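Hypothetical glycoside hydrolase (Parabacteroides distasonis, PDB 3TAW) is of unknown function but is probably a five-bladed beta-propeller protein that acts on carbohydrates. Local coordinates at residues T136-R140 against K141-L145; L327-Y330 against R331-W334. One frame throughout, in Å; residues are numbered along the deposited sequence.

Contact 1: residues T136-R140 against K141-L145. With EDO (1,2-ethanediol), chain K.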
ATOM      1  N   THR A 136       7.114   1.944   4.966  1.00 12.54           N
ATOM      2  CA  THR A 136       7.814   1.196   5.995  1.00 13.10           C
ATOM      3  C   THR A 136       9.295   1.543   5.993  1.00 13.33           C
ATOM      4  O   THR A 136       9.947   1.492   4.948  1.00 13.06           O
ATOM      5  CB  THR A 136       7.734  -0.312   5.739  1.00 13.67           C
ATOM      6  OG1 THR A 136       6.380  -0.686   5.491  1.00 13.96           O
ATOM      7  CG2 THR A 136       8.322  -1.109   6.947  1.00 14.41           C
ATOM      8  N   GLN A 137       9.808   1.902   7.154  1.00 13.93           N
ATOM      9  CA  GLN A 137      11.254   2.070   7.366  1.00 14.47           C
ATOM     10  C   GLN A 137      11.799   0.716   7.768  1.00 15.27           C
ATOM     11  O   GLN A 137      11.244   0.078   8.680  1.00 15.62           O
ATOM     12  CB  GLN A 137      11.517   3.072   8.485  1.00 14.81           C
ATOM     13  CG  GLN A 137      10.869   4.440   8.281  1.00 14.98           C
ATOM     14  CD  GLN A 137      11.219   5.381   9.401  1.00 15.90           C
ATOM     15  OE1 GLN A 137      10.949   5.082  10.581  1.00 16.28           O
ATOM     16  NE2 GLN A 137      11.816   6.528   9.063  1.00 15.63           N
ATOM     17  N   TRP A 138      12.858   0.253   7.113  1.00 15.49           N
ATOM     18  CA  TRP A 138      13.435  -1.057   7.457  1.00 16.47           C
ATOM     19  C   TRP A 138      14.915  -0.938   7.697  1.00 17.57           C
ATOM     20  O   TRP A 138      15.673  -0.529   6.817  1.00 16.70           O
ATOM     21  CB  TRP A 138      13.157  -2.061   6.361  1.00 16.67           C
ATOM     22  CG  TRP A 138      13.595  -3.502   6.556  1.00 17.33           C
ATOM     23  CD1 TRP A 138      14.137  -4.308   5.596  1.00 17.46           C
ATOM     24  CD2 TRP A 138      13.457  -4.334   7.734  1.00 17.87           C
ATOM     25  NE1 TRP A 138      14.349  -5.549   6.086  1.00 18.14           N
ATOM     26  CE2 TRP A 138      13.934  -5.606   7.392  1.00 18.61           C
ATOM     27  CE3 TRP A 138      12.962  -4.124   9.025  1.00 18.46           C
ATOM     28  CZ2 TRP A 138      13.964  -6.669   8.305  1.00 19.52           C
ATOM     29  CZ3 TRP A 138      12.964  -5.178   9.922  1.00 19.19           C
ATOM     30  CH2 TRP A 138      13.475  -6.432   9.559  1.00 19.91           C
ATOM     31  N   ASN A 139      15.312  -1.293   8.910  1.00 18.49           N
ATOM     32  CA  ASN A 139      16.697  -1.257   9.311  1.00 20.07           C
ATOM     33  C   ASN A 139      17.195  -2.643   9.707  1.00 21.46           C
ATOM     34  O   ASN A 139      18.217  -2.761  10.402  1.00 22.99           O
ATOM     35  CB  ASN A 139      16.882  -0.279  10.466  1.00 20.26           C
ATOM     36  CG  ASN A 139      16.163  -0.712  11.721  1.00 20.56           C
ATOM     37  OD1 ASN A 139      15.478  -1.740  11.748  1.00 20.81           O
ATOM     38  ND2 ASN A 139      16.339   0.062  12.779  1.00 21.39           N
ATOM     39  N   ARG A 140      16.490  -3.679   9.247  1.00 22.16           N
ATOM     40  CA  ARG A 140      16.777  -5.093   9.578  1.00 24.40           C
ATOM     41  C   ARG A 140      16.541  -5.467  11.034  1.00 24.79           C
ATOM     42  O   ARG A 140      16.888  -6.570  11.438  1.00 25.72           O
ATOM     43  CB  ARG A 140      18.207  -5.497   9.228  1.00 26.73           C
ATOM     44  CG  ARG A 140      18.636  -5.129   7.868  1.00 29.26           C
ATOM     45  CD  ARG A 140      18.731  -6.315   6.928  1.00 31.06           C
ATOM     46  NE  ARG A 140      19.511  -5.863   5.796  1.00 30.98           N
ATOM     47  CZ  ARG A 140      19.007  -5.411   4.638  1.00 30.71           C
ATOM     48  NH1 ARG A 140      17.692  -5.408   4.373  1.00 27.25           N
ATOM     49  NH2 ARG A 140      19.859  -4.992   3.701  1.00 31.66           N
ATOM     50  N   LYS A 141      15.941  -4.572  11.802  1.00 24.21           N
ATOM     51  CA  LYS A 141      15.603  -4.860  13.182  1.00 24.42           C
ATOM     52  C   LYS A 141      14.091  -4.751  13.400  1.00 23.04           C
ATOM     53  O   LYS A 141      13.452  -5.729  13.797  1.00 24.00           O
ATOM     54  CB  LYS A 141      16.371  -3.921  14.100  1.00 25.54           C
ATOM     55  CG  LYS A 141      17.874  -4.158  14.009  1.00 27.94           C
ATOM     56  CD  LYS A 141      18.626  -3.488  15.117  1.00 30.03           C
ATOM     57  CE  LYS A 141      18.832  -2.020  14.874  1.00 31.23           C
ATOM     58  NZ  LYS A 141      20.220  -1.615  15.303  1.00 34.09           N
ATOM     59  N   VAL A 142      13.525  -3.577  13.139  1.00 21.68           N
ATOM     60  CA  VAL A 142      12.091  -3.343  13.317  1.00 20.24           C
ATOM     61  C   VAL A 142      11.553  -2.569  12.103  1.00 18.95           C
ATOM     62  O   VAL A 142      12.135  -1.536  11.743  1.00 18.13           O
ATOM     63  CB  VAL A 142      11.801  -2.498  14.579  1.00 20.84           C
ATOM     64  CG1 VAL A 142      10.294  -2.379  14.794  1.00 21.13           C
ATOM     65  CG2 VAL A 142      12.479  -3.098  15.856  1.00 21.92           C
ATOM     66  N   PRO A 143      10.470  -3.066  11.468  1.00 17.59           N
ATOM     67  CA  PRO A 143       9.818  -2.264  10.450  1.00 16.88           C
ATOM     68  C   PRO A 143       8.906  -1.241  11.107  1.00 16.20           C
ATOM     69  O   PRO A 143       8.174  -1.561  12.053  1.00 15.95           O
ATOM     70  CB  PRO A 143       9.019  -3.290   9.639  1.00 16.84           C
ATOM     71  CG  PRO A 143       8.708  -4.363  10.629  1.00 17.50           C
ATOM     72  CD  PRO A 143       9.800  -4.369  11.640  1.00 18.11           C
ATOM     73  N   ARG A 144       8.972   0.000  10.635  1.00 15.49           N
ATOM     74  CA  ARG A 144       8.189   1.066  11.242  1.00 15.55           C
ATOM     75  C   ARG A 144       7.433   1.844  10.184  1.00 14.77           C
ATOM     76  O   ARG A 144       8.008   2.281   9.186  1.00 14.35           O
ATOM     77  CB  ARG A 144       9.042   2.026  12.052  1.00 16.17           C
ATOM     78  CG  ARG A 144       9.792   1.379  13.239  1.00 17.38           C
ATOM     79  CD  ARG A 144      10.532   2.442  14.026  1.00 18.54           C
ATOM     80  NE  ARG A 144      11.109   1.932  15.268  1.00 19.92           N
ATOM     81  CZ  ARG A 144      12.294   1.341  15.383  1.00 20.96           C
ATOM     82  NH1 ARG A 144      13.066   1.152  14.324  1.00 21.16           N
ATOM     83  NH2 ARG A 144      12.702   0.908  16.578  1.00 21.78           N
ATOM     84  N   LEU A 145       6.143   2.018  10.422  1.00 14.47           N
ATOM     85  CA  LEU A 145       5.327   2.868   9.567  1.00 14.02           C
ATOM     86  C   LEU A 145       5.748   4.318   9.779  1.00 14.12           C
ATOM     87  O   LEU A 145       5.748   4.807  10.916  1.00 15.42           O
ATOM     88  CB  LEU A 145       3.858   2.680   9.954  1.00 14.10           C
ATOM     89  CG  LEU A 145       2.786   3.331   9.119  1.00 14.38           C
ATOM     90  CD1 LEU A 145       2.787   2.788   7.650  1.00 13.70           C
ATOM     91  CD2 LEU A 145       1.445   3.092   9.817  1.00 14.78           C
TER
HETATM   92  C1  EDO K 396       5.862   2.218  15.273  1.00 23.26           C
HETATM   93  O1  EDO K 396       6.457   1.173  14.529  1.00 21.88           O
HETATM   94  C2  EDO K 396       6.053   3.627  14.693  1.00 24.82           C
HETATM   95  O2  EDO K 396       5.163   4.014  13.645  1.00 26.51           O
HETATM   96  O   HOH W   1      15.496  -0.161  15.669  1.00 26.07           O

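Contact 2: residues L327-Y330 against R331-W334. With EDO (1,2-ethanediol), chain J; EDO (1,2-ethanediol), chain I.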
ATOM      1  N   LEU A 327      -4.210   3.012  -6.201  1.00 10.02           N
ATOM      2  CA  LEU A 327      -5.549   3.093  -6.787  1.00 10.15           C
ATOM      3  C   LEU A 327      -5.863   4.536  -7.138  1.00 10.34           C
ATOM      4  O   LEU A 327      -5.773   5.408  -6.264  1.00 10.75           O
ATOM      5  CB  LEU A 327      -6.585   2.532  -5.814  1.00 10.00           C
ATOM      6  CG  LEU A 327      -8.039   2.564  -6.285  1.00 10.20           C
ATOM      7  CD1 LEU A 327      -8.235   1.766  -7.611  1.00 10.07           C
ATOM      8  CD2 LEU A 327      -8.972   2.032  -5.162  1.00 10.46           C
ATOM      9  N   VAL A 328      -6.163   4.789  -8.409  1.00 10.50           N
ATOM     10  CA  VAL A 328      -6.514   6.127  -8.869  1.00 10.90           C
ATOM     11  C   VAL A 328      -7.751   6.094  -9.765  1.00 11.93           C
ATOM     12  O   VAL A 328      -8.020   5.099 -10.443  1.00 12.02           O
ATOM     13  CB  VAL A 328      -5.355   6.826  -9.637  1.00 11.11           C
ATOM     14  CG1 VAL A 328      -4.151   7.069  -8.711  1.00 10.80           C
ATOM     15  CG2 VAL A 328      -4.937   6.016 -10.893  1.00 11.28           C
ATOM     16  N   TYR A 329      -8.482   7.208  -9.776  1.00 12.01           N
ATOM     17  CA  TYR A 329      -9.594   7.431 -10.677  1.00 12.98           C
ATOM     18  C   TYR A 329      -9.119   8.439 -11.722  1.00 13.44           C
ATOM     19  O   TYR A 329      -8.848   9.606 -11.394  1.00 13.49           O
ATOM     20  CB  TYR A 329     -10.780   7.994  -9.896  1.00 13.70           C
ATOM     21  CG  TYR A 329     -12.006   8.121 -10.735  1.00 14.53           C
ATOM     22  CD1 TYR A 329     -12.680   6.992 -11.162  1.00 15.19           C
ATOM     23  CD2 TYR A 329     -12.473   9.367 -11.144  1.00 15.37           C
ATOM     24  CE1 TYR A 329     -13.811   7.085 -11.953  1.00 16.22           C
ATOM     25  CE2 TYR A 329     -13.607   9.470 -11.931  1.00 16.31           C
ATOM     26  CZ  TYR A 329     -14.254   8.327 -12.339  1.00 16.91           C
ATOM     27  OH  TYR A 329     -15.380   8.403 -13.120  1.00 19.40           O
ATOM     28  N   TYR A 330      -8.988   7.985 -12.964  1.00 13.63           N
ATOM     29  CA  TYR A 330      -8.313   8.765 -14.025  1.00 14.12           C
ATOM     30  C   TYR A 330      -9.042   8.506 -15.329  1.00 15.27           C
ATOM     31  O   TYR A 330      -9.357   7.362 -15.634  1.00 14.92           O
ATOM     32  CB  TYR A 330      -6.870   8.301 -14.150  1.00 13.61           C
ATOM     33  CG  TYR A 330      -5.996   9.137 -15.048  1.00 13.63           C
ATOM     34  CD1 TYR A 330      -5.526  10.363 -14.630  1.00 13.87           C
ATOM     35  CD2 TYR A 330      -5.593   8.668 -16.290  1.00 13.98           C
ATOM     36  CE1 TYR A 330      -4.695  11.143 -15.445  1.00 13.44           C
ATOM     37  CE2 TYR A 330      -4.753   9.410 -17.109  1.00 13.91           C
ATOM     38  CZ  TYR A 330      -4.308  10.656 -16.691  1.00 14.30           C
ATOM     39  OH  TYR A 330      -3.480  11.434 -17.504  1.00 14.00           O
ATOM     40  N   ARG A 331      -9.330   9.561 -16.074  1.00 16.96           N
ATOM     41  CA  ARG A 331     -10.043   9.421 -17.353  1.00 18.84           C
ATOM     42  C   ARG A 331     -11.268   8.505 -17.202  1.00 18.49           C
ATOM     43  O   ARG A 331     -11.489   7.592 -17.980  1.00 18.33           O
ATOM     44  CB  ARG A 331      -9.097   8.889 -18.437  1.00 21.55           C
ATOM     45  CG  ARG A 331      -7.938   9.792 -18.713  1.00 24.02           C
ATOM     46  CD  ARG A 331      -6.953   9.170 -19.750  1.00 26.83           C
ATOM     47  NE  ARG A 331      -7.595   8.915 -21.044  1.00 29.76           N
ATOM     48  CZ  ARG A 331      -6.962   8.433 -22.114  1.00 31.17           C
ATOM     49  NH1 ARG A 331      -5.655   8.158 -22.067  1.00 31.65           N
ATOM     50  NH2 ARG A 331      -7.637   8.215 -23.237  1.00 31.60           N
ATOM     51  N   ASN A 332     -12.036   8.760 -16.154  1.00 17.80           N
ATOM     52  CA  ASN A 332     -13.316   8.105 -15.910  1.00 18.96           C
ATOM     53  C   ASN A 332     -13.269   6.603 -15.628  1.00 18.69           C
ATOM     54  O   ASN A 332     -14.301   5.906 -15.707  1.00 18.61           O
ATOM     55  CB  ASN A 332     -14.312   8.460 -17.022  1.00 20.49           C
ATOM     56  CG  ASN A 332     -14.745   9.914 -16.935  1.00 22.03           C
ATOM     57  OD1 ASN A 332     -15.440  10.299 -15.995  1.00 25.92           O
ATOM     58  ND2 ASN A 332     -14.323  10.715 -17.868  1.00 22.34           N
ATOM     59  N   LYS A 333     -12.094   6.120 -15.245  1.00 17.75           N
ATOM     60  CA  LYS A 333     -11.927   4.711 -14.861  1.00 17.97           C
ATOM     61  C   LYS A 333     -11.046   4.581 -13.610  1.00 16.25           C
ATOM     62  O   LYS A 333     -10.261   5.477 -13.275  1.00 15.44           O
ATOM     63  CB  LYS A 333     -11.259   3.925 -15.999  1.00 20.33           C
ATOM     64  CG  LYS A 333     -12.021   3.888 -17.332  1.00 22.91           C
ATOM     65  CD  LYS A 333     -11.193   3.124 -18.385  1.00 25.76           C
ATOM     66  CE  LYS A 333     -11.908   2.968 -19.728  1.00 28.27           C
ATOM     67  NZ  LYS A 333     -12.688   1.691 -19.812  1.00 30.41           N
ATOM     68  N   TRP A 334     -11.132   3.423 -12.963  1.00 15.15           N
ATOM     69  CA  TRP A 334     -10.252   3.114 -11.848  1.00 14.83           C
ATOM     70  C   TRP A 334      -9.081   2.279 -12.329  1.00 14.17           C
ATOM     71  O   TRP A 334      -9.283   1.275 -13.007  1.00 14.95           O
ATOM     72  CB  TRP A 334     -10.995   2.327 -10.796  1.00 14.73           C
ATOM     73  CG  TRP A 334     -12.054   3.094 -10.128  1.00 15.60           C
ATOM     74  CD1 TRP A 334     -13.369   3.101 -10.448  1.00 16.14           C
ATOM     75  CD2 TRP A 334     -11.902   3.971  -9.009  1.00 15.47           C
ATOM     76  NE1 TRP A 334     -14.059   3.941  -9.613  1.00 16.36           N
ATOM     77  CE2 TRP A 334     -13.194   4.476  -8.704  1.00 16.16           C
ATOM     78  CE3 TRP A 334     -10.817   4.391  -8.250  1.00 15.53           C
ATOM     79  CZ2 TRP A 334     -13.416   5.374  -7.674  1.00 16.12           C
ATOM     80  CZ3 TRP A 334     -11.047   5.292  -7.202  1.00 15.97           C
ATOM     81  CH2 TRP A 334     -12.348   5.769  -6.944  1.00 15.80           C
TER
HETATM   82  C1  EDO J 395      -9.815  12.384 -13.635  1.00 20.77           C
HETATM   83  O1  EDO J 395      -8.868  12.191 -14.712  1.00 21.87           O
HETATM   84  C2  EDO J 395     -10.933  11.337 -13.691  1.00 21.02           C
HETATM   85  O2  EDO J 395     -11.674  11.356 -14.930  1.00 19.87           O
HETATM   86  C1  EDO I 394      -4.316   8.304  -4.548  1.00 13.52           C
HETATM   87  O1  EDO I 394      -4.333   9.746  -4.594  1.00 14.30           O
HETATM   88  C2  EDO I 394      -5.485   7.748  -3.718  1.00 13.50           C
HETATM   89  O2  EDO I 394      -5.567   6.301  -3.738  1.00 12.64           O

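Contact 1: residues T136-R140 against K141-L145
The end of a beta hairpin, where strand 131-138 turns back into strand 143-150, brings Gln137 beside Arg144 and Asn139 beside Lys141 and Val142. Gln137 and Arg144 form an antiparallel hydrogen-bonded pair. Gln137 N donates to Arg144 O at 2.7 Å. Arg144 N returns the bond to Gln137 O at 3.0 Å. Past Trp138 the chain loops, and the Asn139 side chain ties the loop to itself. Its CG sits between the backbone N and the carbonyl carbon (chi1 65°), which turns OD1 inward over the next residues. OD1 accepts from Lys141 N at 2.9 Å, making an Asx turn, and from Val142 N at 3.0 Å. The Val142 donor lies in the amide plane; the Lys141 donor stands 41° out of it. Two bonds on one oxygen, with ND2 also engaged, should fix the rotation of the amide. These strands are the middle two of a four-stranded antiparallel sheet, consistent with one blade of a beta-propeller. On one face of it Thr136 CG2 lies alongside Pro143 CB at 3.5 Å. The Trp138 ring reaches this proline with its six-membered part, CZ3 standing 3.7 Å from Pro143 CD. Its NE1 bonds to Gly77 O. On the face of Gln137 and Arg144, Arg144 NH1 donates to a water at 3.1 Å; the same water accepts from Asn139 ND2 in the loop. The extended Arg144 also bonds through NE to Lys172 O and makes a salt bridge through NH2 to Asp173. Gln137 NE2 donates to Glu113 and Gln109.

Contact 2: residues L327-Y330 against R331-W334
Tyr330 and Lys333 close a tight beta hairpin with a type I' turn, Arg331 and Asn332 at its corners. Backbone bonds come first. Tyr330 N donates to Lys333 O at 2.8 Å, and Lys333 N donates back to Tyr330 O at 3.0 Å. A 1,2-ethanediol sits on the turn and accepts from Arg331 N and Asn332 N.

Aromatic contacts come next. Tyr329 sets its ring edge toward the face of Trp334, the planes 55° apart. Tyr329 CD1 stands 3.6 Å from Trp334 CE2. Tyr329 CB also makes a CH-pi contact, 3.9 Å from the centroid of the Trp334 six-membered ring. With CG opposite its backbone N (chi1 -174°), the tyrosine ring runs on toward the turn, past Asn332.

Aliphatic carbons do the rest. Leu327 CD1 meets Trp334 CE3 at 3.7 Å. Arg331 CD packs against Tyr330 CE2 at 3.4 Å, while its NH1 bonds to Thr89 O.

Tyr330 OH bonds to Gly60 O, and Lys333 NZ forms a salt bridge to Asp351. Leu327 and Trp334 pack on strand 244-254; Val328 and Tyr330 pack on strands 49-58 and 61-69.

Overall arrangement
Both contacts are antiparallel hairpin ends, but they share no strand. Contact 1 lies in the sheet from 117-125 to 157-161, contact 2 in the sheet from 322-330 to 344-350. They sit on opposite sides of the chain's centre; their centres lie about 15 and about 17 Å from it and about 32 Å apart, and they do not touch. Each is partly buried. In contact 2 the turn residues Arg331 and Asn332 are exposed; in contact 1 the loop residue Asn139 is buried. The longer loop of contact 1 is braced by a side-chain amide, a water and an arginine. The two-residue turn of contact 2 relies on backbone bonds, and its strands on an aromatic pair, of which Trp334 packs on strand 244-254.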